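Local coordinates for kelch-like protein 7 (Homo sapiens, PDB 3II7) that serves as a substrate-specific adapter of a CUL3-based E3 ubiquitin ligase and takes part in the ubiquitination and subsequent degradation of target proteins, at residues Tyr83-Pro88 / Glu121-Arg126; Tyr59-Ser64 / Gly102-Ser107; Ala96-Glu101 / Gly150-Cys155. All blocks are in the same frame, centred on the assembly; numbering follows the deposited sequence.

All three contacts join neighbouring blades of the beta-propeller of the kelch-repeat domain, the part of the protein in this chain. Contacts 1 and 2 join the same two blades. Contact 1 lies farther out, about 18 Å between its centre and the chain's. It is mostly buried, with Lys-85 partly exposed. Contact 2, at about 11 Å, is wholly buried. Contact 3, at about 10 Å, packs the blade of strand 103-107 on the next. Contact 1 is mixed: a lysine chain, a phenol, a carboxylate and a bound ethanediol. Contact 2 is apolar. Contact 3 is apolar with a water bridge at its more exposed end. Strand 103-107 adjoins 120-124 and 96-100, linking all three.

Contact 1 (Tyr83-Pro88 / Glu121-Arg126); sequences YSKLGP and ECYDTR. With EDO (1,2-ethanediol), chain R.
Lys-85 and Tyr-123 meet through the aliphatic part of the lysine. Lys-85 CG lies 3.8 Å from Tyr-123 OH, and the two side chains cross at about a right angle. The tyrosine reaches over because its CG is anti to the backbone N (chi1 -179°). The lysine chain bends at chi2 (-73°), which turns the ammonium group off from the segment 121-126.

The second protein contact is between a carboxylate and a proline. The Glu-121 side chain reaches across and sets OE1 3.5 Å from Pro-88 CB. The carboxylate has stronger partners in the loop after Pro-88: OE1 forms a salt bridge with Arg-92, and OE2 is hydrogen-bonded to Thr-90.

A molecule of 1,2-ethanediol, probably from the crystallisation liquor, adds a third kind of interaction. Leu-86 N donates to ethanediol O1 at 2.8 Å, and the bond is almost straight (177°). Ethanediol C1 sits at the edge of the Tyr-123 ring, near its plane, 4.1 Å from Tyr-123 CE1. The ethanediol therefore touches both segments.

Tyr-123 also meets the ring of Trp-130, and Trp-130 NE1 is hydrogen-bonded to Leu-86 O. This tyrosine and tryptophan are spaced as in the kelch motif.

The buried carboxylate, probably ionised, thus has its polar partners in the loop that links the two blades. The direct contacts between the segments are apolar or weakly polar. The stronger links between the blades are Glu-121 with Arg-92 and Thr-90, and Trp-130 NE1 with Leu-86 O.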
loop_
_atom_site.group_PDB
_atom_site.type_symbol
_atom_site.label_atom_id
_atom_site.label_comp_id
_atom_site.label_asym_id
_atom_site.label_seq_id
_atom_site.Cartn_x
_atom_site.Cartn_y
_atom_site.Cartn_z
ATOM N N TYR A 83 -8.076 -5.651 -18.476
ATOM C CA TYR A 83 -7.123 -6.019 -19.505
ATOM C C TYR A 83 -5.773 -6.368 -18.894
ATOM O O TYR A 83 -5.563 -6.169 -17.694
ATOM C CB TYR A 83 -7.016 -4.926 -20.573
ATOM C CG TYR A 83 -6.550 -3.596 -20.086
ATOM C CD1 TYR A 83 -5.227 -3.203 -20.251
ATOM C CD2 TYR A 83 -7.441 -2.682 -19.509
ATOM C CE1 TYR A 83 -4.784 -1.943 -19.804
ATOM C CE2 TYR A 83 -7.005 -1.428 -19.104
ATOM C CZ TYR A 83 -5.683 -1.073 -19.250
ATOM O OH TYR A 83 -5.246 0.176 -18.851
ATOM N N SER A 84 -4.873 -6.936 -19.693
ATOM C CA SER A 84 -3.587 -7.382 -19.142
ATOM C C SER A 84 -2.412 -6.947 -19.978
ATOM O O SER A 84 -2.472 -6.973 -21.219
ATOM C CB SER A 84 -3.556 -8.902 -19.005
ATOM O OG SER A 84 -4.614 -9.370 -18.212
ATOM N N LYS A 85 -1.346 -6.559 -19.288
ATOM C CA LYS A 85 -0.068 -6.183 -19.888
ATOM C C LYS A 85 1.025 -7.031 -19.253
ATOM O O LYS A 85 0.746 -7.812 -18.389
ATOM C CB LYS A 85 0.188 -4.709 -19.622
ATOM C CG LYS A 85 -0.825 -3.803 -20.264
ATOM C CD LYS A 85 -0.590 -3.748 -21.774
ATOM C CE LYS A 85 -1.725 -3.082 -22.500
ATOM N NZ LYS A 85 -1.636 -3.404 -23.947
ATOM N N LEU A 86 2.267 -6.910 -19.728
ATOM C CA LEU A 86 3.347 -7.647 -19.096
ATOM C C LEU A 86 3.807 -6.842 -17.896
ATOM O O LEU A 86 3.803 -5.622 -17.926
ATOM C CB LEU A 86 4.468 -7.998 -20.092
ATOM C CG LEU A 86 4.084 -9.161 -21.044
ATOM C CD1 LEU A 86 5.186 -9.421 -22.106
ATOM C CD2 LEU A 86 3.752 -10.475 -20.274
ATOM N N GLY A 87 4.085 -7.544 -16.805
ATOM C CA GLY A 87 4.253 -6.937 -15.506
ATOM C C GLY A 87 5.663 -6.544 -15.285
ATOM O O GLY A 87 6.410 -6.372 -16.258
ATOM N N PRO A 88 6.071 -6.409 -13.990
ATOM C CA PRO A 88 7.399 -5.935 -13.827
ATOM C C PRO A 88 8.378 -6.930 -14.430
ATOM O O PRO A 88 8.142 -8.142 -14.351
ATOM C CB PRO A 88 7.557 -5.809 -12.293
ATOM C CG PRO A 88 6.695 -6.862 -11.737
ATOM C CD PRO A 88 5.532 -7.012 -12.756
ATOM N N GLU A 121 11.714 -0.375 -10.424
ATOM C CA GLU A 121 11.358 -0.480 -11.863
ATOM C C GLU A 121 10.094 0.324 -12.095
ATOM O O GLU A 121 9.180 0.251 -11.275
ATOM C CB GLU A 121 11.106 -1.969 -12.260
ATOM C CG GLU A 121 12.269 -2.935 -11.954
ATOM C CD GLU A 121 12.041 -4.398 -12.386
ATOM O OE1 GLU A 121 10.936 -4.962 -12.188
ATOM O OE2 GLU A 121 13.010 -5.011 -12.877
ATOM N N CYS A 122 10.006 1.084 -13.195
ATOM C CA CYS A 122 8.785 1.806 -13.447
ATOM C C CYS A 122 8.236 1.577 -14.834
ATOM O O CYS A 122 8.976 1.286 -15.775
ATOM C CB CYS A 122 8.928 3.276 -13.109
ATOM S SG CYS A 122 9.467 4.378 -14.358
ATOM N N TYR A 123 6.910 1.688 -14.919
ATOM C CA TYR A 123 6.151 1.462 -16.122
ATOM C C TYR A 123 5.624 2.797 -16.585
ATOM O O TYR A 123 4.923 3.491 -15.825
ATOM C CB TYR A 123 4.984 0.523 -15.836
ATOM C CG TYR A 123 4.084 0.175 -17.028
ATOM C CD1 TYR A 123 4.534 -0.655 -18.054
ATOM C CD2 TYR A 123 2.772 0.649 -17.102
ATOM C CE1 TYR A 123 3.717 -0.984 -19.131
ATOM C CE2 TYR A 123 1.939 0.315 -18.174
ATOM C CZ TYR A 123 2.419 -0.494 -19.183
ATOM O OH TYR A 123 1.604 -0.829 -20.228
ATOM N N ASP A 124 5.957 3.170 -17.822
ATOM C CA ASP A 124 5.482 4.417 -18.403
ATOM C C ASP A 124 4.133 4.131 -19.050
ATOM O O ASP A 124 4.058 3.400 -20.026
ATOM C CB ASP A 124 6.474 4.956 -19.425
ATOM C CG ASP A 124 6.082 6.325 -19.947
ATOM O OD1 ASP A 124 4.922 6.493 -20.351
ATOM O OD2 ASP A 124 6.928 7.224 -19.949
ATOM N N THR A 125 3.056 4.670 -18.469
ATOM C CA THR A 125 1.699 4.333 -18.934
ATOM C C THR A 125 1.397 4.891 -20.326
ATOM O O THR A 125 0.477 4.412 -20.982
ATOM C CB THR A 125 0.566 4.813 -17.950
ATOM O OG1 THR A 125 0.540 6.241 -17.900
ATOM C CG2 THR A 125 0.773 4.259 -16.547
ATOM N N ARG A 126 2.162 5.902 -20.762
ATOM C CA ARG A 126 1.977 6.499 -22.099
ATOM C C ARG A 126 2.618 5.629 -23.185
ATOM O O ARG A 126 1.967 5.290 -24.170
ATOM C CB ARG A 126 2.550 7.921 -22.136
ATOM C CG ARG A 126 2.346 8.649 -23.490
ATOM C CD ARG A 126 2.722 10.116 -23.413
ATOM N NE ARG A 126 4.168 10.321 -23.266
ATOM C CZ ARG A 126 5.068 10.223 -24.255
ATOM N NH1 ARG A 126 4.698 9.900 -25.501
ATOM N NH2 ARG A 126 6.355 10.442 -23.995
HETATM C C1 EDO R . 3.417 -4.054 -21.775
HETATM O O1 EDO R . 2.709 -5.296 -21.951
HETATM C C2 EDO R . 4.840 -4.333 -21.266
HETATM O O2 EDO R . 5.614 -5.078 -22.228
#

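Contact 2 (Tyr59-Ser64 / Gly102-Ser107); sequences YILGGS and GKIYTS
Ile-104 has the most surface buried here and touches both Tyr-59 and Leu-61. Its CG1 lies 4.2 Å above the plane of the Tyr-59 ring, offset toward the rim. Its CD1 is 4.0 Å from Tyr-59 CD2. The other branch, CG2, is anti to the backbone N (chi1 of CG1 -54°) and approaches Leu-61 CD2 at 4.0 Å.

Leu-61 CD1 packs 3.5 Å from the methyl CG2 of Thr-106, and Leu-61 CD2 also touches that methyl. The threonine offers its carbon to the leucine, while its OG1 bonds to Glu-121 O and to Arg-92.

With an alanine in place of Ile-104, a gap would probably open over one face of the Tyr-59 ring, where CG1 and CD1 now sit, and Leu-61 CD2 would keep only Thr-106 CG2 of the two methyl partners described.

Strands 59-61 and 103-107 run the same way, 25° apart, with axes 10.3 Å from each other at closest approach. Gly-62 and Gly-63, both with positive phi, come after Leu-61 in the chain. They form the double glycine of the kelch motif, and the face-to-face packing of equivalent strands in successive blades is that of a kelch beta-propeller.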
loop_
_atom_site.group_PDB
_atom_site.type_symbol
_atom_site.label_atom_id
_atom_site.label_comp_id
_atom_site.label_asym_id
_atom_site.label_seq_id
_atom_site.Cartn_x
_atom_site.Cartn_y
_atom_site.Cartn_z
ATOM N N TYR A 59 -3.837 -0.899 -11.470
ATOM C CA TYR A 59 -2.845 -1.891 -11.907
ATOM C C TYR A 59 -2.554 -2.831 -10.761
ATOM O O TYR A 59 -2.243 -2.376 -9.617
ATOM C CB TYR A 59 -1.546 -1.201 -12.329
ATOM C CG TYR A 59 -1.722 -0.286 -13.508
ATOM C CD1 TYR A 59 -1.466 -0.728 -14.803
ATOM C CD2 TYR A 59 -2.147 1.005 -13.335
ATOM C CE1 TYR A 59 -1.631 0.109 -15.889
ATOM C CE2 TYR A 59 -2.297 1.874 -14.409
ATOM C CZ TYR A 59 -2.047 1.422 -15.691
ATOM O OH TYR A 59 -2.216 2.259 -16.751
ATOM N N ILE A 60 -2.668 -4.132 -11.042
ATOM C CA ILE A 60 -2.355 -5.184 -10.071
ATOM C C ILE A 60 -1.129 -5.907 -10.584
ATOM O O ILE A 60 -1.121 -6.424 -11.731
ATOM C CB ILE A 60 -3.520 -6.147 -9.905
ATOM C CG1 ILE A 60 -4.695 -5.414 -9.257
ATOM C CG2 ILE A 60 -3.108 -7.385 -9.006
ATOM C CD1 ILE A 60 -5.948 -6.199 -9.150
ATOM N N LEU A 61 -0.071 -5.894 -9.784
ATOM C CA LEU A 61 1.230 -6.378 -10.258
ATOM C C LEU A 61 2.007 -7.123 -9.170
ATOM O O LEU A 61 1.762 -6.941 -7.971
ATOM C CB LEU A 61 2.026 -5.200 -10.862
ATOM C CG LEU A 61 2.262 -3.999 -9.951
ATOM C CD1 LEU A 61 3.450 -4.241 -9.036
ATOM C CD2 LEU A 61 2.463 -2.750 -10.792
ATOM N N GLY A 62 2.929 -7.991 -9.610
ATOM C CA GLY A 62 3.734 -8.777 -8.697
ATOM C C GLY A 62 2.952 -9.893 -8.037
ATOM O O GLY A 62 1.810 -10.232 -8.447
ATOM N N GLY A 63 3.558 -10.487 -7.021
ATOM C CA GLY A 63 2.949 -11.570 -6.321
ATOM C C GLY A 63 3.056 -12.902 -7.035
ATOM O O GLY A 63 3.688 -13.037 -8.101
ATOM N N SER A 64 2.426 -13.892 -6.437
ATOM C CA SER A 64 2.553 -15.266 -6.902
ATOM C C SER A 64 1.278 -16.048 -6.681
ATOM O O SER A 64 0.411 -15.646 -5.903
ATOM C CB SER A 64 3.700 -15.949 -6.161
ATOM O OG SER A 64 3.519 -15.893 -4.738
ATOM N N GLY A 102 2.249 9.811 -14.436
ATOM C CA GLY A 102 2.073 8.869 -15.560
ATOM C C GLY A 102 2.951 7.637 -15.531
ATOM O O GLY A 102 2.839 6.772 -16.415
ATOM N N LYS A 103 3.806 7.522 -14.513
ATOM C CA LYS A 103 4.610 6.335 -14.329
ATOM C C LYS A 103 4.157 5.533 -13.093
ATOM O O LYS A 103 3.809 6.111 -12.049
ATOM C CB LYS A 103 6.079 6.690 -14.185
ATOM C CG LYS A 103 6.729 7.140 -15.501
ATOM C CD LYS A 103 6.647 8.623 -15.708
ATOM C CE LYS A 103 7.612 9.081 -16.805
ATOM N NZ LYS A 103 7.577 10.555 -16.961
ATOM N N ILE A 104 4.163 4.216 -13.231
ATOM C CA ILE A 104 3.908 3.304 -12.120
ATOM C C ILE A 104 5.236 2.781 -11.611
ATOM O O ILE A 104 5.939 2.083 -12.337
ATOM C CB ILE A 104 3.062 2.086 -12.567
ATOM C CG1 ILE A 104 1.764 2.523 -13.266
ATOM C CG2 ILE A 104 2.792 1.188 -11.397
ATOM C CD1 ILE A 104 0.953 3.485 -12.543
ATOM N N TYR A 105 5.555 3.080 -10.361
ATOM C CA TYR A 105 6.790 2.642 -9.737
ATOM C C TYR A 105 6.567 1.412 -8.873
ATOM O O TYR A 105 5.530 1.277 -8.210
ATOM C CB TYR A 105 7.407 3.764 -8.891
ATOM C CG TYR A 105 7.819 4.982 -9.684
ATOM C CD1 TYR A 105 9.123 5.143 -10.120
ATOM C CD2 TYR A 105 6.900 5.988 -9.978
ATOM C CE1 TYR A 105 9.511 6.249 -10.843
ATOM C CE2 TYR A 105 7.291 7.125 -10.714
ATOM C CZ TYR A 105 8.604 7.230 -11.135
ATOM O OH TYR A 105 9.000 8.336 -11.852
ATOM N N THR A 106 7.535 0.506 -8.938
ATOM C CA THR A 106 7.536 -0.725 -8.126
ATOM C C THR A 106 8.856 -0.845 -7.435
ATOM O O THR A 106 9.898 -0.647 -8.055
ATOM C CB THR A 106 7.225 -1.985 -8.988
ATOM O OG1 THR A 106 8.257 -2.215 -9.934
ATOM C CG2 THR A 106 5.882 -1.811 -9.739
ATOM N N SER A 107 8.833 -1.163 -6.136
ATOM C CA SER A 107 10.062 -1.235 -5.329
ATOM C C SER A 107 10.129 -2.426 -4.433
ATOM O O SER A 107 9.143 -2.864 -3.852
ATOM C CB SER A 107 10.208 0.018 -4.433
ATOM O OG SER A 107 9.155 0.058 -3.466
#

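Contact 3 (Ala96-Glu101 / Gly150-Cys155); sequences AACAAE and GLIYVC
Successive blades of the six-bladed kelch propeller meet where Cys-98 and Ala-100 face Ile-152. The closest approach is 3.6 Å, between Cys-98 SG and Ile-152 CG2. SG lies between the backbone N and the carbonyl carbon of its own residue (chi1 74°), and CG1, CG2 and CD1 of Ile-152 all come near it. Ile-152 CD1 also reaches Ala-100 CB, at 4.3 Å. The small methyl of Ala-100 thus packs against the end of the longer isoleucine arm.

The polar part is at the more exposed end. A water donates to Glu-101 OE2 at 2.7 Å and to Gly-150 O, also at 2.7 Å. The carboxylate and the backbone carbonyl, both acceptors, are thereby joined through the water's two hydrogens. Gly-150 lies at the turn before strand 151-155, and its N is hydrogen-bonded to Glu-147.

Strand 96-100 is the first of its blade and pairs with strand 103-107. Tyr-105 of that neighbour touches Ala-100 and also Ile-152. On the other side of the contact, strand 151-155 runs between strands 144-148 and 171-175, pairing with Val-146 in one and with Tyr-174 and Glu-172 in the other.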
loop_
_atom_site.group_PDB
_atom_site.type_symbol
_atom_site.label_atom_id
_atom_site.label_comp_id
_atom_site.label_asym_id
_atom_site.label_seq_id
_atom_site.Cartn_x
_atom_site.Cartn_y
_atom_site.Cartn_z
ATOM N N ALA A 96 6.223 -2.999 -3.241
ATOM C CA ALA A 96 5.331 -1.887 -3.054
ATOM C C ALA A 96 5.217 -1.153 -4.383
ATOM O O ALA A 96 6.081 -1.274 -5.253
ATOM C CB ALA A 96 5.846 -0.958 -1.963
ATOM N N ALA A 97 4.133 -0.412 -4.545
ATOM C CA ALA A 97 3.892 0.336 -5.773
ATOM C C ALA A 97 3.181 1.633 -5.516
ATOM O O ALA A 97 2.365 1.730 -4.578
ATOM C CB ALA A 97 3.101 -0.528 -6.800
ATOM N N CYS A 98 3.442 2.626 -6.374
ATOM C CA CYS A 98 2.733 3.880 -6.364
ATOM C C CYS A 98 2.828 4.518 -7.751
ATOM O O CYS A 98 3.543 4.012 -8.608
ATOM C CB CYS A 98 3.220 4.797 -5.240
ATOM S SG CYS A 98 4.805 5.538 -5.535
ATOM N N ALA A 99 2.115 5.626 -7.973
ATOM C CA ALA A 99 2.156 6.299 -9.268
ATOM C C ALA A 99 2.527 7.751 -9.101
ATOM O O ALA A 99 2.103 8.415 -8.132
ATOM C CB ALA A 99 0.800 6.204 -9.945
ATOM N N ALA A 100 3.327 8.246 -10.036
ATOM C CA ALA A 100 3.659 9.661 -10.094
ATOM C C ALA A 100 3.805 10.089 -11.546
ATOM O O ALA A 100 4.608 9.496 -12.286
ATOM C CB ALA A 100 4.972 9.947 -9.317
ATOM N N GLU A 101 3.030 11.104 -11.937
ATOM C CA GLU A 101 3.156 11.752 -13.270
ATOM C C GLU A 101 3.186 10.751 -14.449
ATOM O O GLU A 101 4.053 10.817 -15.324
ATOM C CB GLU A 101 4.373 12.677 -13.289
ATOM C CG GLU A 101 4.338 13.721 -12.136
ATOM C CD GLU A 101 5.426 14.799 -12.235
ATOM O OE1 GLU A 101 5.752 15.213 -13.368
ATOM O OE2 GLU A 101 5.943 15.234 -11.170
ATOM N N GLY A 150 4.910 14.823 -5.803
ATOM C CA GLY A 150 5.847 14.455 -6.859
ATOM C C GLY A 150 7.024 13.581 -6.434
ATOM O O GLY A 150 7.747 13.103 -7.289
ATOM N N LEU A 151 7.209 13.383 -5.120
ATOM C CA LEU A 151 8.295 12.562 -4.577
ATOM C C LEU A 151 7.722 11.233 -4.139
ATOM O O LEU A 151 6.532 11.123 -3.832
ATOM C CB LEU A 151 8.962 13.263 -3.385
ATOM C CG LEU A 151 9.572 14.650 -3.660
ATOM C CD1 LEU A 151 10.353 15.229 -2.454
ATOM C CD2 LEU A 151 10.472 14.590 -4.880
ATOM N N ILE A 152 8.572 10.226 -4.108
ATOM C CA ILE A 152 8.165 8.876 -3.786
ATOM C C ILE A 152 8.875 8.452 -2.518
ATOM O O ILE A 152 10.100 8.345 -2.488
ATOM C CB ILE A 152 8.511 7.941 -4.926
ATOM C CG1 ILE A 152 7.736 8.389 -6.186
ATOM C CG2 ILE A 152 8.202 6.443 -4.566
ATOM C CD1 ILE A 152 7.932 7.555 -7.351
ATOM N N TYR A 153 8.090 8.189 -1.484
ATOM C CA TYR A 153 8.604 7.865 -0.152
ATOM C C TYR A 153 8.430 6.390 0.122
ATOM O O TYR A 153 7.359 5.809 -0.131
ATOM C CB TYR A 153 7.868 8.629 0.922
ATOM C CG TYR A 153 8.073 10.107 0.881
ATOM C CD1 TYR A 153 8.992 10.738 1.715
ATOM C CD2 TYR A 153 7.374 10.889 -0.015
ATOM C CE1 TYR A 153 9.196 12.104 1.648
ATOM C CE2 TYR A 153 7.569 12.274 -0.079
ATOM C CZ TYR A 153 8.493 12.873 0.768
ATOM O OH TYR A 153 8.697 14.232 0.724
ATOM N N VAL A 154 9.475 5.784 0.658
ATOM C CA VAL A 154 9.430 4.424 1.147
ATOM C C VAL A 154 9.782 4.417 2.644
ATOM O O VAL A 154 10.656 5.147 3.052
ATOM C CB VAL A 154 10.460 3.576 0.408
ATOM C CG1 VAL A 154 10.606 2.254 1.068
ATOM C CG2 VAL A 154 10.069 3.401 -1.055
ATOM N N CYS A 155 9.114 3.580 3.436
ATOM C CA CYS A 155 9.519 3.349 4.794
ATOM C C CYS A 155 9.159 1.979 5.300
ATOM O O CYS A 155 8.128 1.348 4.914
ATOM C CB CYS A 155 9.021 4.381 5.760
ATOM S SG CYS A 155 7.283 4.406 5.910
HETATM O O HOH W 1 6.878 13.096 -9.854
#